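Local coordinates for putative ATP-grasp superfamily protein (Archaeoglobus fulgidus, PDB 3DF7) that is of uncharacterised function but, as a putative member of the ATP-grasp superfamily, probably binds ATP and a metal ion, at residues Ser102-Val107 / Glu221-Leu226; Lys116-Glu121 / Val217-Cys222; Ser171-Val176 / Asn227-Val232. All coordinates share one frame; numbering follows the deposited sequence.

Contact 1. Residues Ser102-Val107 / Glu221-Leu226; sequences SRAIAV and ECVEGL
Arg103 and Ala104, one after the other on helix 102-108, cover the type II beta turn that runs from Val223 to Leu226. In the arginine, CG stands anti to the backbone N (chi1 -177°); CB, CG and CD carry the head out beside the turn, and contact begins at the guanidinium group. The chain bends at chi3 and folds the head back over the peptide between Glu224 and Gly225. NE comes no nearer than 4.0 Å to Glu224 O, and CZ lies 3.5 Å from the same oxygen, which sits over one face of the guanidinium group. NH1 stands beside Gly225 CA. NH2 goes furthest, to 3.0 Å from Glu224 C, with Glu224 CB close by as well. Lying across the peptide, NH2 is badly angled for a bond to Glu224 O, and the neighbouring Gly225 N is itself a donor; the head therefore rests on the turn by packing. The Glu224 carboxylate leads away from the helix. Beneath the arginine, the methyl of Ala104 packs against the turn: its CB is 3.4 Å from Glu224 O, 3.9 Å from Val223 CG1 and 4.0 Å from Leu226 CD2. Any side chain at Gly225 would run into this methyl, and the positive phi there (110°) would also press it against the preceding carbonyl. Backbone bonding between Gly225 and Ser101 holds the turn to the residue just before the helix. Glycine in the third position is the classic signature of a type II turn, here set in the connection between helix 206-220 and strand 228-236 of the ATP-grasp domain.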
ATOM      1  N   SER A 102      -0.596 -10.875  10.814  1.00 10.14           N
ATOM      2  CA  SER A 102      -0.260  -9.821  11.769  1.00  9.71           C
ATOM      3  C   SER A 102       1.209  -9.953  12.169  1.00 11.29           C
ATOM      4  O   SER A 102       1.877  -8.958  12.455  1.00  9.98           O
ATOM      5  CB  SER A 102      -1.160  -9.907  13.014  1.00 10.58           C
ATOM      6  OG  SER A 102      -1.004 -11.142  13.689  1.00 12.47           O
ATOM      7  N   ARG A 103       1.708 -11.185  12.180  1.00 13.33           N
ATOM      8  CA  ARG A 103       3.101 -11.451  12.528  1.00 14.91           C
ATOM      9  C   ARG A 103       4.030 -10.689  11.572  1.00 14.03           C
ATOM     10  O   ARG A 103       4.959 -10.002  11.996  1.00 12.59           O
ATOM     11  CB  ARG A 103       3.375 -12.959  12.436  1.00 19.84           C
ATOM     12  CG  ARG A 103       4.780 -13.378  12.840  1.00 28.50           C
ATOM     13  CD  ARG A 103       4.964 -14.902  12.802  1.00 33.67           C
ATOM     14  NE  ARG A 103       5.368 -15.427  11.492  1.00 36.99           N
ATOM     15  CZ  ARG A 103       4.561 -15.584  10.445  1.00 39.36           C
ATOM     16  NH1 ARG A 103       3.277 -15.257  10.522  1.00 37.95           N
ATOM     17  NH2 ARG A 103       5.041 -16.089   9.314  1.00 40.81           N
ATOM     18  N   ALA A 104       3.769 -10.820  10.276  1.00 11.61           N
ATOM     19  CA  ALA A 104       4.568 -10.146   9.257  1.00 10.27           C
ATOM     20  C   ALA A 104       4.384  -8.628   9.314  1.00 12.03           C
ATOM     21  O   ALA A 104       5.342  -7.871   9.154  1.00 10.29           O
ATOM     22  CB  ALA A 104       4.185 -10.666   7.883  1.00 10.48           C
ATOM     23  N   ILE A 105       3.150  -8.192   9.550  1.00  9.86           N
ATOM     24  CA  ILE A 105       2.839  -6.767   9.620  1.00  9.79           C
ATOM     25  C   ILE A 105       3.530  -6.089  10.800  1.00 10.90           C
ATOM     26  O   ILE A 105       3.888  -4.915  10.724  1.00 10.68           O
ATOM     27  CB  ILE A 105       1.299  -6.555   9.684  1.00  9.64           C
ATOM     28  CG1 ILE A 105       0.677  -7.012   8.356  1.00 10.14           C
ATOM     29  CG2 ILE A 105       0.964  -5.085   9.960  1.00  9.86           C
ATOM     30  CD1 ILE A 105      -0.854  -7.008   8.327  1.00 10.29           C
ATOM     31  N   ALA A 106       3.731  -6.825  11.888  1.00 10.17           N
ATOM     32  CA  ALA A 106       4.398  -6.254  13.051  1.00 10.84           C
ATOM     33  C   ALA A 106       5.832  -5.872  12.687  1.00 11.74           C
ATOM     34  O   ALA A 106       6.374  -4.901  13.210  1.00 11.58           O
ATOM     35  CB  ALA A 106       4.392  -7.249  14.209  1.00 12.52           C
ATOM     36  N   VAL A 107       6.436  -6.634  11.782  1.00 10.72           N
ATOM     37  CA  VAL A 107       7.806  -6.363  11.352  1.00 12.77           C
ATOM     38  C   VAL A 107       7.869  -5.229  10.331  1.00 12.00           C
ATOM     39  O   VAL A 107       8.668  -4.302  10.474  1.00 12.60           O
ATOM     40  CB  VAL A 107       8.465  -7.612  10.721  1.00 11.21           C
ATOM     41  CG1 VAL A 107       9.835  -7.248  10.152  1.00 13.10           C
ATOM     42  CG2 VAL A 107       8.610  -8.707  11.765  1.00 14.88           C
ATOM     43  N   GLU A 221      10.711 -12.257   0.346  1.00 15.07           N
ATOM     44  CA  GLU A 221      10.984 -13.638   0.715  1.00 17.66           C
ATOM     45  C   GLU A 221      11.655 -13.714   2.088  1.00 19.11           C
ATOM     46  O   GLU A 221      11.743 -14.788   2.683  1.00 20.33           O
ATOM     47  CB  GLU A 221      11.826 -14.314  -0.372  1.00 18.45           C
ATOM     48  CG  GLU A 221      11.128 -14.255  -1.731  1.00 22.66           C
ATOM     49  CD  GLU A 221      11.599 -15.304  -2.713  1.00 26.87           C
ATOM     50  OE1 GLU A 221      12.803 -15.323  -3.036  1.00 29.99           O
ATOM     51  OE2 GLU A 221      10.756 -16.108  -3.168  1.00 28.35           O
ATOM     52  N   CYS A 222      12.096 -12.562   2.595  1.00 19.25           N
ATOM     53  CA  CYS A 222      12.741 -12.472   3.909  1.00 21.16           C
ATOM     54  C   CYS A 222      11.737 -12.480   5.052  1.00 19.77           C
ATOM     55  O   CYS A 222      12.052 -12.917   6.157  1.00 20.57           O
ATOM     56  CB  CYS A 222      13.547 -11.175   4.047  1.00 20.03           C
ATOM     57  SG  CYS A 222      15.026 -11.058   3.062  1.00 30.44           S
ATOM     58  N   VAL A 223      10.533 -11.986   4.784  1.00 19.01           N
ATOM     59  CA  VAL A 223       9.507 -11.876   5.813  1.00 17.72           C
ATOM     60  C   VAL A 223       8.407 -12.927   5.767  1.00 18.23           C
ATOM     61  O   VAL A 223       7.496 -12.855   4.939  1.00 17.54           O
ATOM     62  CB  VAL A 223       8.845 -10.483   5.754  1.00 16.90           C
ATOM     63  CG1 VAL A 223       8.000 -10.252   6.996  1.00 18.08           C
ATOM     64  CG2 VAL A 223       9.912  -9.406   5.609  1.00 18.16           C
ATOM     65  N   GLU A 224       8.481 -13.894   6.674  1.00 17.19           N
ATOM     66  CA  GLU A 224       7.470 -14.945   6.731  1.00 18.28           C
ATOM     67  C   GLU A 224       6.138 -14.332   7.143  1.00 15.64           C
ATOM     68  O   GLU A 224       6.089 -13.489   8.033  1.00 14.76           O
ATOM     69  CB  GLU A 224       7.870 -16.021   7.743  1.00 20.49           C
ATOM     70  CG  GLU A 224       9.044 -16.878   7.313  1.00 29.70           C
ATOM     71  CD  GLU A 224      10.287 -16.062   6.996  1.00 34.46           C
ATOM     72  OE1 GLU A 224      10.667 -15.203   7.826  1.00 36.82           O
ATOM     73  OE2 GLU A 224      10.886 -16.284   5.920  1.00 36.85           O
ATOM     74  N   GLY A 225       5.062 -14.749   6.486  1.00 14.65           N
ATOM     75  CA  GLY A 225       3.755 -14.215   6.826  1.00 13.98           C
ATOM     76  C   GLY A 225       3.160 -13.303   5.768  1.00 12.47           C
ATOM     77  O   GLY A 225       1.950 -13.110   5.731  1.00 12.13           O
ATOM     78  N   LEU A 226       3.998 -12.722   4.914  1.00 11.64           N
ATOM     79  CA  LEU A 226       3.472 -11.853   3.870  1.00 11.72           C
ATOM     80  C   LEU A 226       2.597 -12.735   3.005  1.00 10.97           C
ATOM     81  O   LEU A 226       2.919 -13.892   2.763  1.00 10.41           O
ATOM     82  CB  LEU A 226       4.600 -11.238   3.038  1.00  9.96           C
ATOM     83  CG  LEU A 226       5.431 -10.205   3.800  1.00 11.12           C
ATOM     84  CD1 LEU A 226       6.522  -9.657   2.899  1.00 10.86           C
ATOM     85  CD2 LEU A 226       4.517  -9.075   4.278  1.00 10.27           C
TER

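Contact 2. Residues Lys116-Glu121 / Val217-Cys222; sequences KKLRGE and VRAVEC
The ammonium of Lys117 donates a 2.7 Å hydrogen bond from NZ to Cys222 O, linking the region where helix 111-118 ends to that where helix 206-220 ends, in the ATP-grasp domain. The lysine chain starts out opposite its own N (chi1 -168°), then kinks at chi2 and chi4, which brings NZ to the carbonyl. NZ approaches with a C=O...N angle of 146° and lies tilted from the carbonyl plane, and it also has a long, weak ion pair with Glu224. With an alanine in its place, Cys222 O would probably lose this donor and the Glu224 carboxylate its distant positive partner. Below the lysine, Leu118 sends a single branch into the contact: CD2 touches Cys222 CB at 3.7 Å and Ala219 O at 3.5 Å, while strand 240-246 meets the same leucine through Val242 and Ile245. Cys222 points its sulfur at Glu121; the separation of 3.0 Å from SG to Glu121 CB is shorter than a relaxed contact, so its exact value is doubtful. Further along, Arg218 uses its aliphatic part rather than its charge, the guanidinium being taken by salt bridges to Glu214 and Glu215. Its CD comes to 3.1 Å from Glu121 O, and that carbonyl oxygen lies near the guanidinium plane, at its edge.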
ATOM      1  N   LYS A 116      16.517  -4.355  10.441  1.00  8.77           N
ATOM      2  CA  LYS A 116      17.280  -5.490  10.962  1.00 11.18           C
ATOM      3  C   LYS A 116      16.898  -6.791  10.266  1.00 11.69           C
ATOM      4  O   LYS A 116      17.726  -7.687  10.105  1.00 13.51           O
ATOM      5  CB  LYS A 116      17.073  -5.629  12.474  1.00 10.96           C
ATOM      6  CG  LYS A 116      17.494  -4.398  13.260  1.00 13.40           C
ATOM      7  CD  LYS A 116      17.526  -4.658  14.767  1.00 11.67           C
ATOM      8  CE  LYS A 116      16.162  -5.034  15.311  1.00 11.12           C
ATOM      9  NZ  LYS A 116      16.207  -5.262  16.785  1.00 10.09           N
ATOM     10  N   LYS A 117      15.642  -6.893   9.847  1.00 12.66           N
ATOM     11  CA  LYS A 117      15.168  -8.097   9.177  1.00 12.33           C
ATOM     12  C   LYS A 117      15.753  -8.232   7.771  1.00 12.25           C
ATOM     13  O   LYS A 117      16.135  -9.321   7.352  1.00 12.06           O
ATOM     14  CB  LYS A 117      13.638  -8.081   9.086  1.00 16.25           C
ATOM     15  CG  LYS A 117      13.021  -9.409   8.665  1.00 22.18           C
ATOM     16  CD  LYS A 117      13.024 -10.399   9.822  1.00 26.33           C
ATOM     17  CE  LYS A 117      12.475 -11.752   9.407  1.00 29.95           C
ATOM     18  NZ  LYS A 117      13.372 -12.443   8.440  1.00 31.63           N
ATOM     19  N   LEU A 118      15.845  -7.114   7.056  1.00 10.50           N
ATOM     20  CA  LEU A 118      16.341  -7.117   5.680  1.00  9.60           C
ATOM     21  C   LEU A 118      17.835  -6.915   5.412  1.00 11.05           C
ATOM     22  O   LEU A 118      18.368  -7.472   4.448  1.00 10.63           O
ATOM     23  CB  LEU A 118      15.587  -6.060   4.869  1.00  9.10           C
ATOM     24  CG  LEU A 118      14.060  -6.140   4.820  1.00 10.66           C
ATOM     25  CD1 LEU A 118      13.518  -4.942   4.053  1.00  9.49           C
ATOM     26  CD2 LEU A 118      13.630  -7.441   4.168  1.00 10.61           C
ATOM     27  N   ARG A 119      18.507  -6.130   6.251  1.00 12.64           N
ATOM     28  CA  ARG A 119      19.915  -5.786   6.029  1.00 13.93           C
ATOM     29  C   ARG A 119      20.889  -6.843   5.519  1.00 16.00           C
ATOM     30  O   ARG A 119      21.753  -6.530   4.697  1.00 16.93           O
ATOM     31  CB  ARG A 119      20.509  -5.111   7.271  1.00 13.98           C
ATOM     32  CG  ARG A 119      20.515  -5.945   8.522  1.00 13.78           C
ATOM     33  CD  ARG A 119      21.211  -5.194   9.645  1.00 15.55           C
ATOM     34  NE  ARG A 119      21.023  -5.850  10.932  1.00 14.90           N
ATOM     35  CZ  ARG A 119      21.461  -5.367  12.089  1.00 15.51           C
ATOM     36  NH1 ARG A 119      22.120  -4.218  12.124  1.00 15.75           N
ATOM     37  NH2 ARG A 119      21.221  -6.028  13.209  1.00 15.97           N
ATOM     38  N   GLY A 120      20.771  -8.080   5.982  1.00 16.03           N
ATOM     39  CA  GLY A 120      21.697  -9.097   5.512  1.00 18.57           C
ATOM     40  C   GLY A 120      21.169  -9.927   4.358  1.00 19.77           C
ATOM     41  O   GLY A 120      21.831 -10.863   3.902  1.00 22.23           O
ATOM     42  N   GLU A 121      19.992  -9.569   3.859  1.00 17.03           N
ATOM     43  CA  GLU A 121      19.360 -10.324   2.784  1.00 17.94           C
ATOM     44  C   GLU A 121      19.107  -9.552   1.493  1.00 16.17           C
ATOM     45  O   GLU A 121      18.937 -10.153   0.432  1.00 15.88           O
ATOM     46  CB  GLU A 121      18.042 -10.889   3.298  1.00 21.18           C
ATOM     47  CG  GLU A 121      18.210 -11.794   4.501  1.00 28.09           C
ATOM     48  CD  GLU A 121      18.490 -13.225   4.106  1.00 32.11           C
ATOM     49  OE1 GLU A 121      19.206 -13.445   3.101  1.00 34.73           O
ATOM     50  OE2 GLU A 121      17.993 -14.131   4.804  1.00 35.70           O
ATOM     51  N   VAL A 217      11.407  -8.907  -4.846  1.00  7.48           N
ATOM     52  CA  VAL A 217      11.073 -10.289  -4.536  1.00  9.33           C
ATOM     53  C   VAL A 217      11.993 -10.790  -3.432  1.00  8.75           C
ATOM     54  O   VAL A 217      11.541 -11.423  -2.482  1.00  9.67           O
ATOM     55  CB  VAL A 217      11.230 -11.200  -5.775  1.00  8.10           C
ATOM     56  CG1 VAL A 217      11.086 -12.664  -5.374  1.00  9.63           C
ATOM     57  CG2 VAL A 217      10.176 -10.840  -6.822  1.00 11.22           C
ATOM     58  N   ARG A 218      13.282 -10.491  -3.561  1.00  9.14           N
ATOM     59  CA  ARG A 218      14.265 -10.920  -2.571  1.00 10.33           C
ATOM     60  C   ARG A 218      13.886 -10.391  -1.186  1.00 10.17           C
ATOM     61  O   ARG A 218      14.049 -11.083  -0.182  1.00 11.61           O
ATOM     62  CB  ARG A 218      15.661 -10.415  -2.957  1.00  9.95           C
ATOM     63  CG  ARG A 218      16.798 -11.163  -2.254  1.00 11.58           C
ATOM     64  CD  ARG A 218      18.161 -10.534  -2.553  1.00 11.38           C
ATOM     65  NE  ARG A 218      18.364 -10.319  -3.986  1.00 13.32           N
ATOM     66  CZ  ARG A 218      18.474 -11.283  -4.894  1.00 11.89           C
ATOM     67  NH1 ARG A 218      18.409 -12.562  -4.540  1.00 15.18           N
ATOM     68  NH2 ARG A 218      18.643 -10.962  -6.166  1.00 15.86           N
ATOM     69  N   ALA A 219      13.371  -9.166  -1.145  1.00  8.87           N
ATOM     70  CA  ALA A 219      12.962  -8.537   0.107  1.00 10.18           C
ATOM     71  C   ALA A 219      11.786  -9.239   0.777  1.00  9.89           C
ATOM     72  O   ALA A 219      11.837  -9.545   1.970  1.00 10.42           O
ATOM     73  CB  ALA A 219      12.610  -7.065  -0.139  1.00  9.56           C
ATOM     74  N   VAL A 220      10.722  -9.490   0.018  1.00 10.80           N
ATOM     75  CA  VAL A 220       9.546 -10.131   0.596  1.00 11.86           C
ATOM     76  C   VAL A 220       9.791 -11.574   1.014  1.00 12.03           C
ATOM     77  O   VAL A 220       9.165 -12.065   1.945  1.00 11.73           O
ATOM     78  CB  VAL A 220       8.321 -10.073  -0.359  1.00 11.78           C
ATOM     79  CG1 VAL A 220       7.924  -8.611  -0.602  1.00  7.74           C
ATOM     80  CG2 VAL A 220       8.631 -10.765  -1.666  1.00 12.44           C
ATOM     81  N   GLU A 221      10.711 -12.257   0.346  1.00 15.07           N
ATOM     82  CA  GLU A 221      10.984 -13.638   0.715  1.00 17.66           C
ATOM     83  C   GLU A 221      11.655 -13.714   2.088  1.00 19.11           C
ATOM     84  O   GLU A 221      11.743 -14.788   2.683  1.00 20.33           O
ATOM     85  CB  GLU A 221      11.826 -14.314  -0.372  1.00 18.45           C
ATOM     86  CG  GLU A 221      11.128 -14.255  -1.731  1.00 22.66           C
ATOM     87  CD  GLU A 221      11.599 -15.304  -2.713  1.00 26.87           C
ATOM     88  OE1 GLU A 221      12.803 -15.323  -3.036  1.00 29.99           O
ATOM     89  OE2 GLU A 221      10.756 -16.108  -3.168  1.00 28.35           O
ATOM     90  N   CYS A 222      12.096 -12.562   2.595  1.00 19.25           N
ATOM     91  CA  CYS A 222      12.741 -12.472   3.909  1.00 21.16           C
ATOM     92  C   CYS A 222      11.737 -12.480   5.052  1.00 19.77           C
ATOM     93  O   CYS A 222      12.052 -12.917   6.157  1.00 20.57           O
ATOM     94  CB  CYS A 222      13.547 -11.175   4.047  1.00 20.03           C
ATOM     95  SG  CYS A 222      15.026 -11.058   3.062  1.00 30.44           S
TER

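Contact 3. Residues Ser171-Val176 / Asn227-Val232; sequences SVSLAV and NGYVGV
Val172, Leu174 and Val176 pair with Val232, Val230 and Gly228 across two antiparallel strands, each pair closed by two backbone hydrogen bonds, so that all six residues have both N and O engaged. The straightest is Val176 N to Gly228 O, 2.7 Å with an N-H...O angle of 176°; in return Gly228 N meets Val176 O in the carbonyl plane, on a lone pair. Leu174 N reaches Val230 O at 2.9 Å nearly along the C=O axis. Ser173 and Gly231 form a non-hydrogen-bonded pair and turn their backbones outward, Ser173 to Leu183 and Ser184, Gly231 to Asn246. Side-chain hydroxyls are also matched. A chi1 of 178°, which sets CG trans to the backbone N, lays the Tyr229 ring beside Ser173 and brings OH to 2.8 Å from Ser173 OG. Thr250 gives that phenol oxygen a further hydrogen-bond partner, while Asn186 bonds Ser171 OG and, weakly, Ser173 OG. Valine and leucine methyls gather on the other face, where Val176 CG2 meets Val230 CG2 at 3.8 Å and Leu174 CD1 meets Val232 CG2 at 4.1 Å. Helix 206-220 covers this apolar face through Val212, Ala216 and Val220; Tyr229 and Ala175 face helix 264-268, and strands 180-191 and 240-246 flank the pair within the large antiparallel sheet.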
ATOM      1  N   SER A 171       8.020   1.622  -6.822  1.00 12.08           N
ATOM      2  CA  SER A 171       7.345   0.691  -5.933  1.00 11.83           C
ATOM      3  C   SER A 171       6.990  -0.511  -6.800  1.00 10.78           C
ATOM      4  O   SER A 171       6.713  -0.364  -7.996  1.00 12.71           O
ATOM      5  CB  SER A 171       6.085   1.314  -5.309  1.00 13.03           C
ATOM      6  OG  SER A 171       5.021   1.426  -6.232  1.00 12.86           O
ATOM      7  N   VAL A 172       7.039  -1.699  -6.211  1.00  8.85           N
ATOM      8  CA  VAL A 172       6.718  -2.920  -6.935  1.00  9.26           C
ATOM      9  C   VAL A 172       5.526  -3.580  -6.269  1.00  9.42           C
ATOM     10  O   VAL A 172       5.531  -3.800  -5.053  1.00  9.33           O
ATOM     11  CB  VAL A 172       7.906  -3.907  -6.928  1.00  8.42           C
ATOM     12  CG1 VAL A 172       7.543  -5.172  -7.703  1.00  7.91           C
ATOM     13  CG2 VAL A 172       9.132  -3.246  -7.550  1.00  8.97           C
ATOM     14  N   SER A 173       4.502  -3.865  -7.068  1.00  8.30           N
ATOM     15  CA  SER A 173       3.292  -4.511  -6.581  1.00  8.75           C
ATOM     16  C   SER A 173       3.469  -6.005  -6.801  1.00  9.07           C
ATOM     17  O   SER A 173       3.619  -6.462  -7.935  1.00  8.09           O
ATOM     18  CB  SER A 173       2.069  -4.013  -7.354  1.00  8.25           C
ATOM     19  OG  SER A 173       1.919  -2.608  -7.232  1.00  7.67           O
ATOM     20  N   LEU A 174       3.446  -6.758  -5.709  1.00  8.04           N
ATOM     21  CA  LEU A 174       3.633  -8.198  -5.777  1.00  9.77           C
ATOM     22  C   LEU A 174       2.456  -8.991  -5.220  1.00  9.69           C
ATOM     23  O   LEU A 174       1.721  -8.520  -4.347  1.00  9.06           O
ATOM     24  CB  LEU A 174       4.896  -8.588  -5.004  1.00  9.21           C
ATOM     25  CG  LEU A 174       6.236  -7.949  -5.389  1.00 10.42           C
ATOM     26  CD1 LEU A 174       7.280  -8.273  -4.332  1.00 11.77           C
ATOM     27  CD2 LEU A 174       6.681  -8.462  -6.742  1.00  9.37           C
ATOM     28  N   ALA A 175       2.291 -10.203  -5.742  1.00  9.86           N
ATOM     29  CA  ALA A 175       1.253 -11.119  -5.283  1.00 10.71           C
ATOM     30  C   ALA A 175       2.052 -12.218  -4.595  1.00 12.36           C
ATOM     31  O   ALA A 175       2.777 -12.967  -5.255  1.00 12.68           O
ATOM     32  CB  ALA A 175       0.477 -11.689  -6.465  1.00 11.12           C
ATOM     33  N   VAL A 176       1.933 -12.298  -3.273  1.00 12.72           N
ATOM     34  CA  VAL A 176       2.671 -13.286  -2.495  1.00 13.78           C
ATOM     35  C   VAL A 176       1.816 -14.488  -2.112  1.00 15.93           C
ATOM     36  O   VAL A 176       0.827 -14.361  -1.389  1.00 14.49           O
ATOM     37  CB  VAL A 176       3.243 -12.654  -1.204  1.00 13.15           C
ATOM     38  CG1 VAL A 176       4.140 -13.655  -0.473  1.00 12.98           C
ATOM     39  CG2 VAL A 176       4.022 -11.400  -1.553  1.00 11.67           C
ATOM     40  N   ASN A 227       1.484 -12.186   2.545  1.00 10.27           N
ATOM     41  CA  ASN A 227       0.549 -12.946   1.736  1.00 10.31           C
ATOM     42  C   ASN A 227      -0.365 -11.996   0.982  1.00 10.45           C
ATOM     43  O   ASN A 227      -0.753 -10.958   1.512  1.00 10.10           O
ATOM     44  CB  ASN A 227      -0.274 -13.864   2.645  1.00 10.89           C
ATOM     45  CG  ASN A 227      -1.403 -14.559   1.909  1.00 12.09           C
ATOM     46  OD1 ASN A 227      -2.582 -14.240   2.103  1.00 13.93           O
ATOM     47  ND2 ASN A 227      -1.052 -15.513   1.060  1.00  9.52           N
ATOM     48  N   GLY A 228      -0.700 -12.353  -0.254  1.00 11.53           N
ATOM     49  CA  GLY A 228      -1.574 -11.515  -1.055  1.00 10.82           C
ATOM     50  C   GLY A 228      -0.826 -10.353  -1.672  1.00 10.79           C
ATOM     51  O   GLY A 228       0.347 -10.476  -2.027  1.00 11.07           O
ATOM     52  N   TYR A 229      -1.498  -9.214  -1.798  1.00  8.80           N
ATOM     53  CA  TYR A 229      -0.868  -8.038  -2.378  1.00  7.85           C
ATOM     54  C   TYR A 229       0.075  -7.367  -1.387  1.00  8.33           C
ATOM     55  O   TYR A 229      -0.306  -7.048  -0.261  1.00  8.66           O
ATOM     56  CB  TYR A 229      -1.925  -7.021  -2.823  1.00  5.50           C
ATOM     57  CG  TYR A 229      -1.336  -5.754  -3.403  1.00  6.88           C
ATOM     58  CD1 TYR A 229      -1.245  -5.569  -4.784  1.00  7.62           C
ATOM     59  CD2 TYR A 229      -0.862  -4.740  -2.568  1.00  7.88           C
ATOM     60  CE1 TYR A 229      -0.702  -4.402  -5.317  1.00  9.23           C
ATOM     61  CE2 TYR A 229      -0.315  -3.574  -3.091  1.00  8.27           C
ATOM     62  CZ  TYR A 229      -0.241  -3.413  -4.465  1.00  8.03           C
ATOM     63  OH  TYR A 229       0.281  -2.250  -4.986  1.00 10.47           O
ATOM     64  N   VAL A 230       1.308  -7.144  -1.830  1.00  8.80           N
ATOM     65  CA  VAL A 230       2.317  -6.486  -1.015  1.00  8.92           C
ATOM     66  C   VAL A 230       3.033  -5.463  -1.884  1.00  8.72           C
ATOM     67  O   VAL A 230       3.366  -5.740  -3.037  1.00  9.72           O
ATOM     68  CB  VAL A 230       3.358  -7.498  -0.466  1.00  9.40           C
ATOM     69  CG1 VAL A 230       4.464  -6.751   0.294  1.00  8.53           C
ATOM     70  CG2 VAL A 230       2.672  -8.504   0.451  1.00 10.05           C
ATOM     71  N   GLY A 231       3.242  -4.271  -1.340  1.00  8.96           N
ATOM     72  CA  GLY A 231       3.936  -3.242  -2.088  1.00  8.30           C
ATOM     73  C   GLY A 231       5.334  -3.053  -1.527  1.00  9.95           C
ATOM     74  O   GLY A 231       5.519  -3.084  -0.311  1.00 10.10           O
ATOM     75  N   VAL A 232       6.323  -2.880  -2.398  1.00  7.11           N
ATOM     76  CA  VAL A 232       7.695  -2.666  -1.937  1.00  9.02           C
ATOM     77  C   VAL A 232       8.227  -1.355  -2.502  1.00  9.36           C
ATOM     78  O   VAL A 232       8.282  -1.187  -3.720  1.00 10.83           O
ATOM     79  CB  VAL A 232       8.640  -3.800  -2.394  1.00  7.90           C
ATOM     80  CG1 VAL A 232      10.055  -3.548  -1.861  1.00 10.31           C
ATOM     81  CG2 VAL A 232       8.119  -5.141  -1.904  1.00  6.52           C
TER

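How the contacts relate
The three contacts lie close together, their centres about 11 Å (contacts 1 and 2), about 12 Å (1 and 3) and about 14 Å (2 and 3) apart. Their second segments follow one another along the chain: the end of helix 206-220, the loop 221-226 and the start of strand 228-236, with Glu221 and Cys222 common to contacts 1 and 2. Two of the first segments come from the consecutive helices 102-108 and 111-118, the third from strand 168-176. Val220 connects contact 2 to contact 3 by touching Leu174, Val230 and Val232. The helix-loop-strand run from 206-220 to 228-236 thus packs against both earlier helices and carries strand 228-236 into the large antiparallel sheet of the ATP-grasp domain.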